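Local coordinates for exoribonuclease II, mitochondrial (Candida glabrata, PDB 6F3H), which degrades RNA from the 3' end as the magnesium-binding nuclease component of the mitochondrial degradosome mtEXO, at residues Asn708-His713 against Leu721-Glu726; Asn626-Val631 against His713-Lys718; Ser676-Phe681 against Met700-Asp705. The protein carries 1 engineered substitution. One frame throughout, in Å; residues are numbered along the deposited sequence.

Contact 1 (Asn708-His713 against Leu721-Glu726); sequences NHLQLH and LCFKQE
Leu710 and Gln711 of helix 703-716 meet Leu721, Cys722 and Phe723, which lead into helix 725-761; the arrangement is a link between two consecutive helices in which the chain leaves the first helix, doubles back along its flank and only then starts the second. The first helix belongs to the RNB domain. The ring of Phe723 is approached at its rim and not over a face. Leu710 brings CD1 to this rim in the plane of the ring, 4.0 Å from CE1 of Phe723, the two side chains lying at an oblique angle. Gln711 arrives at the same ring with its carbon CD in plane, 3.6 Å from CD1 of Phe723. Its amide is rotated 73° away from the ring plane and therefore does not stack on it. A bend at chi2 of Gln711 (-68°) folds the chain over, so that the amide ends beside the backbone of Cys722 and Phe723 although the side chain does not set out in that direction; CD of Gln711 is 3.8 Å from N of Phe723. The backbones are close here, with CA of Gln711 and CA of Cys722 5.8 Å apart. Phe623 of helix 603-625 also touches Gln711, and Ile707, about one turn before Leu710 on the same helix, touches Phe723. The CB of Cys722 is directed at the helix, and its SG lies 4.4 Å from CB of Leu710. Leu721 sits at the margin of the contact, its methyl CD2 3.4 Å from the backbone O of Gln711.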
loop_
_atom_site.group_PDB
_atom_site.type_symbol
_atom_site.label_atom_id
_atom_site.label_comp_id
_atom_site.label_asym_id
_atom_site.label_seq_id
_atom_site.Cartn_x
_atom_site.Cartn_y
_atom_site.Cartn_z
ATOM N N ASN A 708 17.249 -2.328 -6.320
ATOM C CA ASN A 708 18.180 -3.413 -6.035
ATOM C C ASN A 708 18.896 -3.881 -7.306
ATOM O O ASN A 708 20.068 -4.264 -7.250
ATOM C CB ASN A 708 17.418 -4.567 -5.371
ATOM C CG ASN A 708 16.870 -4.201 -3.981
ATOM O OD1 ASN A 708 17.408 -3.341 -3.308
ATOM N ND2 ASN A 708 15.789 -4.849 -3.568
ATOM N N HIS A 709 18.224 -3.816 -8.467
ATOM C CA HIS A 709 18.851 -4.236 -9.720
ATOM C C HIS A 709 19.937 -3.274 -10.174
ATOM O O HIS A 709 21.007 -3.714 -10.616
ATOM C CB HIS A 709 17.815 -4.373 -10.822
ATOM C CG HIS A 709 17.129 -5.698 -10.828
ATOM N ND1 HIS A 709 16.955 -6.442 -9.681
ATOM C CD2 HIS A 709 16.548 -6.401 -11.829
ATOM C CE1 HIS A 709 16.304 -7.553 -9.976
ATOM N NE2 HIS A 709 16.046 -7.552 -11.273
ATOM N N LEU A 710 19.680 -1.962 -10.097
ATOM C CA LEU A 710 20.699 -1.003 -10.504
ATOM C C LEU A 710 21.920 -1.113 -9.623
ATOM O O LEU A 710 23.046 -0.916 -10.087
ATOM C CB LEU A 710 20.160 0.409 -10.437
ATOM C CG LEU A 710 18.932 0.671 -11.301
ATOM C CD1 LEU A 710 17.983 1.648 -10.584
ATOM C CD2 LEU A 710 19.294 1.198 -12.675
ATOM N N GLN A 711 21.723 -1.449 -8.356
ATOM C CA GLN A 711 22.886 -1.681 -7.524
ATOM C C GLN A 711 23.647 -2.893 -8.014
ATOM O O GLN A 711 24.883 -2.914 -7.966
ATOM C CB GLN A 711 22.456 -1.866 -6.069
ATOM C CG GLN A 711 21.843 -0.619 -5.447
ATOM C CD GLN A 711 22.850 0.508 -5.265
ATOM O OE1 GLN A 711 23.355 0.713 -4.167
ATOM N NE2 GLN A 711 23.171 1.219 -6.352
ATOM N N LEU A 712 22.931 -3.887 -8.529
ATOM C CA LEU A 712 23.599 -5.075 -9.023
ATOM C C LEU A 712 24.378 -4.772 -10.289
ATOM O O LEU A 712 25.572 -5.072 -10.371
ATOM C CB LEU A 712 22.581 -6.185 -9.247
ATOM C CG LEU A 712 22.174 -6.791 -7.910
ATOM C CD1 LEU A 712 21.190 -7.918 -8.069
ATOM C CD2 LEU A 712 23.401 -7.268 -7.198
ATOM N N HIS A 713 23.747 -4.108 -11.255
ATOM C CA HIS A 713 24.471 -3.739 -12.460
ATOM C C HIS A 713 25.777 -3.053 -12.124
ATOM O O HIS A 713 26.832 -3.393 -12.664
ATOM C CB HIS A 713 23.631 -2.811 -13.306
ATOM C CG HIS A 713 22.677 -3.530 -14.179
ATOM N ND1 HIS A 713 22.703 -3.419 -15.551
ATOM C CD2 HIS A 713 21.668 -4.379 -13.883
ATOM C CE1 HIS A 713 21.746 -4.167 -16.066
ATOM N NE2 HIS A 713 21.104 -4.760 -15.076
ATOM N N LEU A 721 28.873 2.287 -7.137
ATOM C CA LEU A 721 27.466 1.969 -6.972
ATOM C C LEU A 721 26.582 3.159 -7.305
ATOM O O LEU A 721 26.990 4.319 -7.213
ATOM C CB LEU A 721 27.186 1.507 -5.550
ATOM C CG LEU A 721 27.634 0.079 -5.308
ATOM C CD1 LEU A 721 27.109 -0.418 -3.978
ATOM C CD2 LEU A 721 27.151 -0.810 -6.471
ATOM N N CYS A 722 25.342 2.848 -7.671
ATOM C CA CYS A 722 24.406 3.873 -8.116
ATOM C C CYS A 722 23.928 4.745 -6.956
ATOM O O CYS A 722 23.814 5.971 -7.085
ATOM C CB CYS A 722 23.222 3.194 -8.806
ATOM S SG CYS A 722 22.460 4.118 -10.142
ATOM N N PHE A 723 23.655 4.132 -5.816
ATOM C CA PHE A 723 23.059 4.810 -4.684
ATOM C C PHE A 723 23.968 4.664 -3.488
ATOM O O PHE A 723 24.359 3.545 -3.148
ATOM C CB PHE A 723 21.709 4.210 -4.314
ATOM C CG PHE A 723 20.705 4.217 -5.421
ATOM C CD1 PHE A 723 20.631 3.174 -6.319
ATOM C CD2 PHE A 723 19.799 5.254 -5.543
ATOM C CE1 PHE A 723 19.683 3.173 -7.336
ATOM C CE2 PHE A 723 18.855 5.258 -6.557
ATOM C CZ PHE A 723 18.800 4.215 -7.453
ATOM N N LYS A 724 24.331 5.792 -2.882
ATOM C CA LYS A 724 24.842 5.755 -1.521
ATOM C C LYS A 724 23.672 5.474 -0.574
ATOM O O LYS A 724 22.508 5.577 -0.960
ATOM C CB LYS A 724 25.552 7.068 -1.167
ATOM C CG LYS A 724 26.594 7.510 -2.200
ATOM C CD LYS A 724 27.597 8.520 -1.635
ATOM C CE LYS A 724 28.818 7.848 -1.012
ATOM N NZ LYS A 724 28.528 7.323 0.348
ATOM N N GLN A 725 23.985 5.074 0.665
ATOM C CA GLN A 725 22.940 4.684 1.618
ATOM C C GLN A 725 21.966 5.824 1.924
ATOM O O GLN A 725 20.813 5.577 2.298
ATOM C CB GLN A 725 23.563 4.199 2.919
ATOM C CG GLN A 725 22.544 3.827 3.982
ATOM C CD GLN A 725 22.269 2.341 4.030
ATOM O OE1 GLN A 725 22.651 1.598 3.128
ATOM N NE2 GLN A 725 21.609 1.895 5.096
ATOM N N GLU A 726 22.440 7.070 1.864
ATOM C CA GLU A 726 21.610 8.227 2.187
ATOM C C GLU A 726 20.509 8.432 1.169
ATOM O O GLU A 726 19.338 8.574 1.536
ATOM C CB GLU A 726 22.489 9.459 2.300
ATOM C CG GLU A 726 23.906 9.118 2.740
ATOM C CD GLU A 726 23.982 8.219 3.987
ATOM O OE1 GLU A 726 22.943 7.780 4.546
ATOM O OE2 GLU A 726 25.120 7.923 4.395
#

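Contact 2 (Asn626-Val631 against His713-Lys718); sequences NKIPGV and HRFLKK
One aromatic ring, that of Phe715, receives every touch in this contact: the methyl end of Ile628 over a face and the amide of Asn626 near the ring's far end. CD1 of Ile628 stands over the centre of the ring, 4.2 Å from the centroid of Phe715 and 12° off the ring normal, a CH-pi contact. The isoleucine chain is extended from CB through CG1 to CD1 (chi2 -178°), which carries the methyl out to the ring, and the two side chains cross at about a right angle. Phe715 meets it with CG opposite the backbone N (chi1 177°), swinging the ring off the helix toward the loop. Asn626 approaches obliquely, its OD1 3.2 Å from CZ of Phe715, with amide and ring planes steeply inclined to each other. The other end of that amide is held by a hydrogen bond from ND2 to O of Phe622 in the preceding helix, which would restrain its rotation. Both segments lie where helices end in Schellman motifs, with Lys627 and Lys718 as the C-prime residues of positive phi; in the second, N of Lys718 bonds to O of Phe715 at 2.7 Å. The contact thus joins the C-terminal ends of helices 603-625 and 703-716 within the RNB domain, away from the magnesium site. Leu721 also touches Ile628. With no hydrogen bond between the segments, cohesion probably comes mainly from dispersion between methyl and ring.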
loop_
_atom_site.group_PDB
_atom_site.type_symbol
_atom_site.label_atom_id
_atom_site.label_comp_id
_atom_site.label_asym_id
_atom_site.label_seq_id
_atom_site.Cartn_x
_atom_site.Cartn_y
_atom_site.Cartn_z
ATOM N N ASN A 626 28.386 -8.235 0.925
ATOM C CA ASN A 626 29.107 -7.308 0.069
ATOM C C ASN A 626 28.900 -5.847 0.427
ATOM O O ASN A 626 29.344 -4.979 -0.340
ATOM C CB ASN A 626 28.711 -7.539 -1.375
ATOM C CG ASN A 626 29.341 -8.766 -1.928
ATOM O OD1 ASN A 626 30.467 -8.729 -2.422
ATOM N ND2 ASN A 626 28.676 -9.895 -1.746
ATOM N N LYS A 627 28.232 -5.556 1.551
ATOM C CA LYS A 627 28.039 -4.186 2.029
ATOM C C LYS A 627 27.418 -3.324 0.932
ATOM O O LYS A 627 27.961 -2.290 0.533
ATOM C CB LYS A 627 29.359 -3.590 2.537
ATOM N N ILE A 628 26.287 -3.784 0.414
ATOM C CA ILE A 628 25.541 -3.088 -0.636
ATOM C C ILE A 628 24.296 -2.453 -0.026
ATOM O O ILE A 628 23.594 -3.103 0.766
ATOM C CB ILE A 628 25.155 -4.007 -1.814
ATOM C CG1 ILE A 628 26.332 -4.870 -2.239
ATOM C CG2 ILE A 628 24.705 -3.176 -3.035
ATOM C CD1 ILE A 628 26.024 -5.759 -3.429
ATOM N N PRO A 629 24.031 -1.184 -0.322
ATOM C CA PRO A 629 22.760 -0.570 0.065
ATOM C C PRO A 629 21.610 -1.155 -0.736
ATOM O O PRO A 629 21.613 -1.123 -1.972
ATOM C CB PRO A 629 22.976 0.909 -0.282
ATOM C CG PRO A 629 24.445 1.080 -0.354
ATOM C CD PRO A 629 24.981 -0.201 -0.861
ATOM N N GLY A 630 20.599 -1.641 -0.018
ATOM C CA GLY A 630 19.433 -2.213 -0.656
ATOM C C GLY A 630 18.169 -1.864 0.103
ATOM O O GLY A 630 18.205 -1.490 1.273
ATOM N N VAL A 631 17.044 -2.050 -0.580
ATOM C CA VAL A 631 15.719 -1.840 -0.018
ATOM C C VAL A 631 15.189 -3.178 0.461
ATOM O O VAL A 631 14.807 -4.025 -0.345
ATOM C CB VAL A 631 14.769 -1.248 -1.053
ATOM C CG1 VAL A 631 13.459 -0.920 -0.390
ATOM C CG2 VAL A 631 15.412 -0.056 -1.717
ATOM N N HIS A 713 23.747 -4.108 -11.255
ATOM C CA HIS A 713 24.471 -3.739 -12.460
ATOM C C HIS A 713 25.777 -3.053 -12.124
ATOM O O HIS A 713 26.832 -3.393 -12.664
ATOM C CB HIS A 713 23.631 -2.811 -13.306
ATOM C CG HIS A 713 22.677 -3.530 -14.179
ATOM N ND1 HIS A 713 22.703 -3.419 -15.551
ATOM C CD2 HIS A 713 21.668 -4.379 -13.883
ATOM C CE1 HIS A 713 21.746 -4.167 -16.066
ATOM N NE2 HIS A 713 21.104 -4.760 -15.076
ATOM N N ARG A 714 25.735 -2.100 -11.203
ATOM C CA ARG A 714 26.956 -1.394 -10.859
ATOM C C ARG A 714 27.972 -2.345 -10.274
ATOM O O ARG A 714 29.130 -2.380 -10.695
ATOM C CB ARG A 714 26.647 -0.278 -9.867
ATOM C CG ARG A 714 25.839 0.818 -10.474
ATOM C CD ARG A 714 26.560 1.294 -11.712
ATOM N NE ARG A 714 26.074 2.589 -12.139
ATOM C CZ ARG A 714 26.433 3.726 -11.559
ATOM N NH1 ARG A 714 25.955 4.878 -11.999
ATOM N NH2 ARG A 714 27.266 3.706 -10.529
ATOM N N PHE A 715 27.528 -3.179 -9.353
ATOM C CA PHE A 715 28.440 -4.031 -8.610
ATOM C C PHE A 715 29.063 -5.088 -9.496
ATOM O O PHE A 715 30.279 -5.316 -9.465
ATOM C CB PHE A 715 27.678 -4.692 -7.490
ATOM C CG PHE A 715 28.486 -5.639 -6.718
ATOM C CD1 PHE A 715 29.459 -5.187 -5.850
ATOM C CD2 PHE A 715 28.274 -6.989 -6.850
ATOM C CE1 PHE A 715 30.206 -6.072 -5.113
ATOM C CE2 PHE A 715 29.009 -7.877 -6.120
ATOM C CZ PHE A 715 29.978 -7.424 -5.247
ATOM N N LEU A 716 28.234 -5.780 -10.254
ATOM C CA LEU A 716 28.743 -6.857 -11.077
ATOM C C LEU A 716 29.750 -6.348 -12.100
ATOM O O LEU A 716 30.714 -7.053 -12.412
ATOM C CB LEU A 716 27.578 -7.563 -11.753
ATOM C CG LEU A 716 26.540 -8.124 -10.774
ATOM C CD1 LEU A 716 25.458 -8.889 -11.538
ATOM C CD2 LEU A 716 27.149 -8.971 -9.653
ATOM N N LYS A 717 29.558 -5.135 -12.628
ATOM C CA LYS A 717 30.572 -4.519 -13.480
ATOM C C LYS A 717 31.559 -3.682 -12.677
ATOM O O LYS A 717 32.234 -2.820 -13.248
ATOM C CB LYS A 717 29.930 -3.690 -14.602
ATOM C CG LYS A 717 29.070 -4.496 -15.589
ATOM C CD LYS A 717 29.440 -4.212 -17.066
ATOM C CE LYS A 717 28.852 -5.256 -18.027
ATOM N NZ LYS A 717 28.633 -4.765 -19.423
ATOM N N LYS A 718 31.679 -3.973 -11.370
ATOM C CA LYS A 718 32.646 -3.349 -10.466
ATOM C C LYS A 718 32.713 -1.839 -10.656
ATOM O O LYS A 718 33.770 -1.224 -10.494
ATOM C CB LYS A 718 34.017 -3.975 -10.641
ATOM C CG LYS A 718 34.044 -5.441 -10.317
ATOM C CD LYS A 718 34.442 -5.612 -8.860
ATOM C CE LYS A 718 35.145 -6.943 -8.628
ATOM N NZ LYS A 718 36.528 -6.780 -8.042
#

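Contact 3 (Ser676-Phe681 against Met700-Asp705); sequences SFYSPF and MRRGPD. With nucleotides of chain C.
The Tyr678 ring carries Pro704 on one face: CG of Pro704 lies 3.7 Å from the Tyr678 centroid, displaced toward the rim, in a CH-pi contact. CD of Arg702 lies 3.8 Å from OH of Tyr678. The Arg702 guanidinium has the Asp705 carboxylate at its edge and grips it side-on with two nitrogens. NH2 of Arg702 reaches OD2 of Asp705 at 2.8 Å on the syn side, whereas NE meets OD1 from above the carboxylate plane. NH1 of Arg702 also bonds to OP2 of A5 of chain C at 3.3 Å. The Arg701 guanidinium has C5 of nucleotide C6 of chain C over one face and phosphate at its edge, carried there by a chain extended from CG to NE (chi2 174°). Its NE and NH2 both bond to OP2 of nucleotide C6 of chain C, NE at 2.6 Å, and NH2 makes a weak bond to OP2 of A5 of chain C. From the other segment, OG of Ser676 bonds to OP1 of A3 of chain C at 2.9 Å. With magnesium about 11 Å from the Arg702 side chain, this is consistent with the RNA channel of an RNB exoribonuclease, where these arginines hold backbone phosphates on the way to the metal site.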
loop_
_atom_site.group_PDB
_atom_site.type_symbol
_atom_site.label_atom_id
_atom_site.label_comp_id
_atom_site.label_asym_id
_atom_site.label_seq_id
_atom_site.Cartn_x
_atom_site.Cartn_y
_atom_site.Cartn_z
ATOM N N SER A 676 3.911 -5.526 6.874
ATOM C CA SER A 676 5.286 -5.491 6.423
ATOM C C SER A 676 5.593 -4.112 5.860
ATOM O O SER A 676 4.706 -3.383 5.413
ATOM C CB SER A 676 5.547 -6.609 5.404
ATOM O OG SER A 676 5.456 -6.168 4.057
ATOM N N PHE A 677 6.860 -3.742 5.936
ATOM C CA PHE A 677 7.283 -2.416 5.540
ATOM C C PHE A 677 8.657 -2.490 4.916
ATOM O O PHE A 677 9.452 -3.365 5.250
ATOM C CB PHE A 677 7.295 -1.438 6.739
ATOM C CG PHE A 677 8.202 -1.855 7.881
ATOM C CD1 PHE A 677 7.757 -2.746 8.858
ATOM C CD2 PHE A 677 9.501 -1.361 7.978
ATOM C CE1 PHE A 677 8.594 -3.127 9.909
ATOM C CE2 PHE A 677 10.340 -1.741 9.029
ATOM C CZ PHE A 677 9.891 -2.628 9.989
ATOM N N TYR A 678 8.925 -1.553 4.015
ATOM C CA TYR A 678 10.231 -1.405 3.396
ATOM C C TYR A 678 11.182 -0.647 4.313
ATOM O O TYR A 678 10.776 0.191 5.120
ATOM C CB TYR A 678 10.107 -0.708 2.038
ATOM C CG TYR A 678 9.372 -1.566 1.005
ATOM C CD1 TYR A 678 9.956 -2.723 0.504
ATOM C CD2 TYR A 678 8.096 -1.242 0.553
ATOM C CE1 TYR A 678 9.302 -3.535 -0.425
ATOM C CE2 TYR A 678 7.435 -2.051 -0.389
ATOM C CZ TYR A 678 8.052 -3.196 -0.873
ATOM O OH TYR A 678 7.456 -4.031 -1.800
ATOM N N SER A 679 12.457 -0.985 4.205
ATOM C CA SER A 679 13.495 -0.492 5.087
ATOM C C SER A 679 14.776 -0.323 4.301
ATOM O O SER A 679 15.091 -1.156 3.446
ATOM C CB SER A 679 13.763 -1.470 6.229
ATOM O OG SER A 679 15.009 -1.202 6.821
ATOM N N PRO A 680 15.582 0.680 4.635
ATOM C CA PRO A 680 16.872 0.850 3.965
ATOM C C PRO A 680 17.987 0.022 4.570
ATOM O O PRO A 680 19.113 0.085 4.069
ATOM C CB PRO A 680 17.164 2.340 4.166
ATOM C CG PRO A 680 16.150 2.825 5.194
ATOM C CD PRO A 680 15.406 1.650 5.716
ATOM N N PHE A 681 17.706 -0.776 5.588
ATOM C CA PHE A 681 18.730 -1.635 6.147
ATOM C C PHE A 681 18.083 -2.924 6.604
ATOM O O PHE A 681 16.886 -2.950 6.908
ATOM C CB PHE A 681 19.460 -0.952 7.303
ATOM C CG PHE A 681 18.559 -0.202 8.201
ATOM C CD1 PHE A 681 17.802 -0.870 9.145
ATOM C CD2 PHE A 681 18.458 1.186 8.099
ATOM C CE1 PHE A 681 16.954 -0.168 9.985
ATOM C CE2 PHE A 681 17.615 1.897 8.931
ATOM C CZ PHE A 681 16.860 1.220 9.878
HETATM N N MSE A 700 9.976 -4.894 -12.534
HETATM C CA MSE A 700 9.193 -4.052 -13.464
HETATM C C MSE A 700 7.922 -3.532 -12.870
HETATM O O MSE A 700 7.150 -2.846 -13.534
HETATM C CB MSE A 700 8.777 -4.805 -14.704
HETATM C CG MSE A 700 9.869 -5.228 -15.634
HETATM SE SE MSE A 700 9.163 -6.576 -16.887
HETATM C CE MSE A 700 8.404 -5.430 -18.261
ATOM N N ARG A 701 7.668 -3.935 -11.642
ATOM C CA ARG A 701 6.405 -3.642 -11.004
ATOM C C ARG A 701 6.578 -3.290 -9.542
ATOM O O ARG A 701 5.585 -2.974 -8.890
ATOM C CB ARG A 701 5.448 -4.832 -11.153
ATOM C CG ARG A 701 5.862 -6.060 -10.377
ATOM C CD ARG A 701 4.797 -7.141 -10.470
ATOM N NE ARG A 701 5.191 -8.371 -9.786
ATOM C CZ ARG A 701 4.939 -8.638 -8.510
ATOM N NH1 ARG A 701 4.291 -7.764 -7.765
ATOM N NH2 ARG A 701 5.337 -9.776 -7.968
ATOM N N ARG A 702 7.801 -3.331 -9.018
ATOM C CA ARG A 702 8.146 -2.871 -7.681
ATOM C C ARG A 702 9.429 -2.063 -7.767
ATOM O O ARG A 702 10.464 -2.589 -8.177
ATOM C CB ARG A 702 8.341 -4.033 -6.715
ATOM C CG ARG A 702 7.143 -4.865 -6.462
ATOM C CD ARG A 702 7.368 -5.635 -5.190
ATOM N NE ARG A 702 8.354 -6.675 -5.414
ATOM C CZ ARG A 702 8.140 -7.966 -5.209
ATOM N NH1 ARG A 702 6.966 -8.376 -4.748
ATOM N NH2 ARG A 702 9.114 -8.840 -5.434
ATOM N N GLY A 703 9.367 -0.794 -7.339
ATOM C CA GLY A 703 10.509 0.083 -7.245
ATOM C C GLY A 703 11.632 -0.408 -6.350
ATOM O O GLY A 703 12.803 -0.244 -6.711
ATOM N N PRO A 704 11.330 -0.980 -5.181
ATOM C CA PRO A 704 12.418 -1.595 -4.400
ATOM C C PRO A 704 13.219 -2.605 -5.203
ATOM O O PRO A 704 14.454 -2.552 -5.202
ATOM C CB PRO A 704 11.689 -2.264 -3.242
ATOM C CG PRO A 704 10.359 -1.721 -3.228
ATOM C CD PRO A 704 10.041 -1.064 -4.502
ATOM N N ASP A 705 12.548 -3.529 -5.897
ATOM C CA ASP A 705 13.289 -4.483 -6.707
ATOM C C ASP A 705 14.074 -3.751 -7.772
ATOM O O ASP A 705 15.265 -3.994 -7.956
ATOM C CB ASP A 705 12.355 -5.516 -7.337
ATOM C CG ASP A 705 11.485 -6.176 -6.327
ATOM O OD1 ASP A 705 10.996 -5.457 -5.454
ATOM O OD2 ASP A 705 11.280 -7.397 -6.395
ATOM P P C C 6 5.288 -11.444 -11.829
ATOM O OP1 C C 6 6.013 -11.573 -13.099
ATOM O OP2 C C 6 5.880 -10.744 -10.677
ATOM O "O5'" C C 6 3.918 -10.783 -12.243
ATOM C "C5'" C C 6 3.072 -11.456 -13.162
ATOM C "C4'" C C 6 1.702 -10.823 -13.241
ATOM O "O4'" C C 6 0.936 -11.071 -12.031
ATOM C "C3'" C C 6 1.644 -9.319 -13.371
ATOM O "O3'" C C 6 1.979 -8.847 -14.659
ATOM C "C2'" C C 6 0.204 -9.058 -13.015
ATOM O "O2'" C C 6 -0.602 -9.534 -14.069
ATOM C "C1'" C C 6 0.019 -10.020 -11.844
ATOM N N1 C C 6 0.245 -9.350 -10.532
ATOM C C2 C C 6 -0.840 -8.648 -9.953
ATOM O O2 C C 6 -1.932 -8.637 -10.521
ATOM N N3 C C 6 -0.751 -7.986 -8.782
ATOM C C4 C C 6 0.410 -7.993 -8.166
ATOM N N4 C C 6 0.452 -7.334 -7.003
ATOM C C5 C C 6 1.542 -8.688 -8.712
ATOM C C6 C C 6 1.433 -9.336 -9.879
ATOM P P A C 5 6.819 -12.571 -6.485
ATOM O OP1 A C 5 8.163 -12.468 -7.095
ATOM O OP2 A C 5 6.297 -11.426 -5.686
ATOM O "O5'" A C 5 5.802 -12.815 -7.670
ATOM C "C5'" A C 5 6.006 -13.908 -8.540
ATOM C "C4'" A C 5 4.781 -14.231 -9.349
ATOM O "O4'" A C 5 3.706 -14.649 -8.475
ATOM C "C3'" A C 5 4.184 -13.092 -10.155
ATOM O "O3'" A C 5 4.851 -12.903 -11.382
ATOM C "C2'" A C 5 2.750 -13.549 -10.329
ATOM O "O2'" A C 5 2.673 -14.562 -11.320
ATOM C "C1'" A C 5 2.482 -14.174 -8.967
ATOM N N9 A C 5 2.024 -13.148 -8.044
ATOM C C8 A C 5 2.742 -12.384 -7.158
ATOM N N7 A C 5 2.017 -11.510 -6.507
ATOM C C5 A C 5 0.757 -11.724 -7.035
ATOM C C6 A C 5 -0.476 -11.130 -6.768
ATOM N N6 A C 5 -0.638 -10.151 -5.868
ATOM N N1 A C 5 -1.535 -11.592 -7.478
ATOM C C2 A C 5 -1.361 -12.575 -8.380
ATOM N N3 A C 5 -0.250 -13.225 -8.723
ATOM C C4 A C 5 0.756 -12.725 -7.994
ATOM P P A C 3 4.203 -9.660 3.367
ATOM O OP1 A C 3 5.532 -9.001 3.277
ATOM O OP2 A C 3 3.023 -8.977 2.835
ATOM O "O5'" A C 3 4.244 -11.094 2.674
ATOM C "C5'" A C 3 5.276 -12.017 2.970
ATOM C "C4'" A C 3 5.167 -13.274 2.140
ATOM O "O4'" A C 3 3.999 -14.034 2.547
ATOM C "C3'" A C 3 4.988 -13.073 0.640
ATOM O "O3'" A C 3 6.210 -12.827 -0.028
ATOM C "C2'" A C 3 4.287 -14.353 0.214
ATOM O "O2'" A C 3 5.187 -15.431 0.109
ATOM C "C1'" A C 3 3.383 -14.601 1.418
ATOM N N9 A C 3 2.142 -13.874 1.221
ATOM C C8 A C 3 1.840 -12.597 1.592
ATOM N N7 A C 3 0.648 -12.236 1.223
ATOM C C5 A C 3 0.186 -13.347 0.563
ATOM C C6 A C 3 -1.016 -13.597 -0.061
ATOM N N6 A C 3 -1.995 -12.697 -0.111
ATOM N N1 A C 3 -1.154 -14.816 -0.630
ATOM C C2 A C 3 -0.148 -15.711 -0.559
ATOM N N3 A C 3 1.043 -15.587 0.007
ATOM C C4 A C 3 1.108 -14.365 0.535
#

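How the contacts relate
From the N terminus, helix 603-625 ends in the loop 626-631; 81 residues separate it from its partner 713-718, and contact 2 closes that long loop. Strand 677-679 follows and pairs with strand 632-634, and contact 3, nested within contact 2, brings it against 700-705 across an 18-residue connection. Helix 703-716 then runs through all three contacts. Contact 1 closes a seven-residue link made of the last residues of this helix and the loop that follows, and its segments alternate with those of contact 2, so the two cross, sharing His713. Asn708 probably hydrogen-bonds to Val631, joining contacts 1 and 2, while Val631 packs on Pro704 and Tyr678, joining contacts 2 and 3.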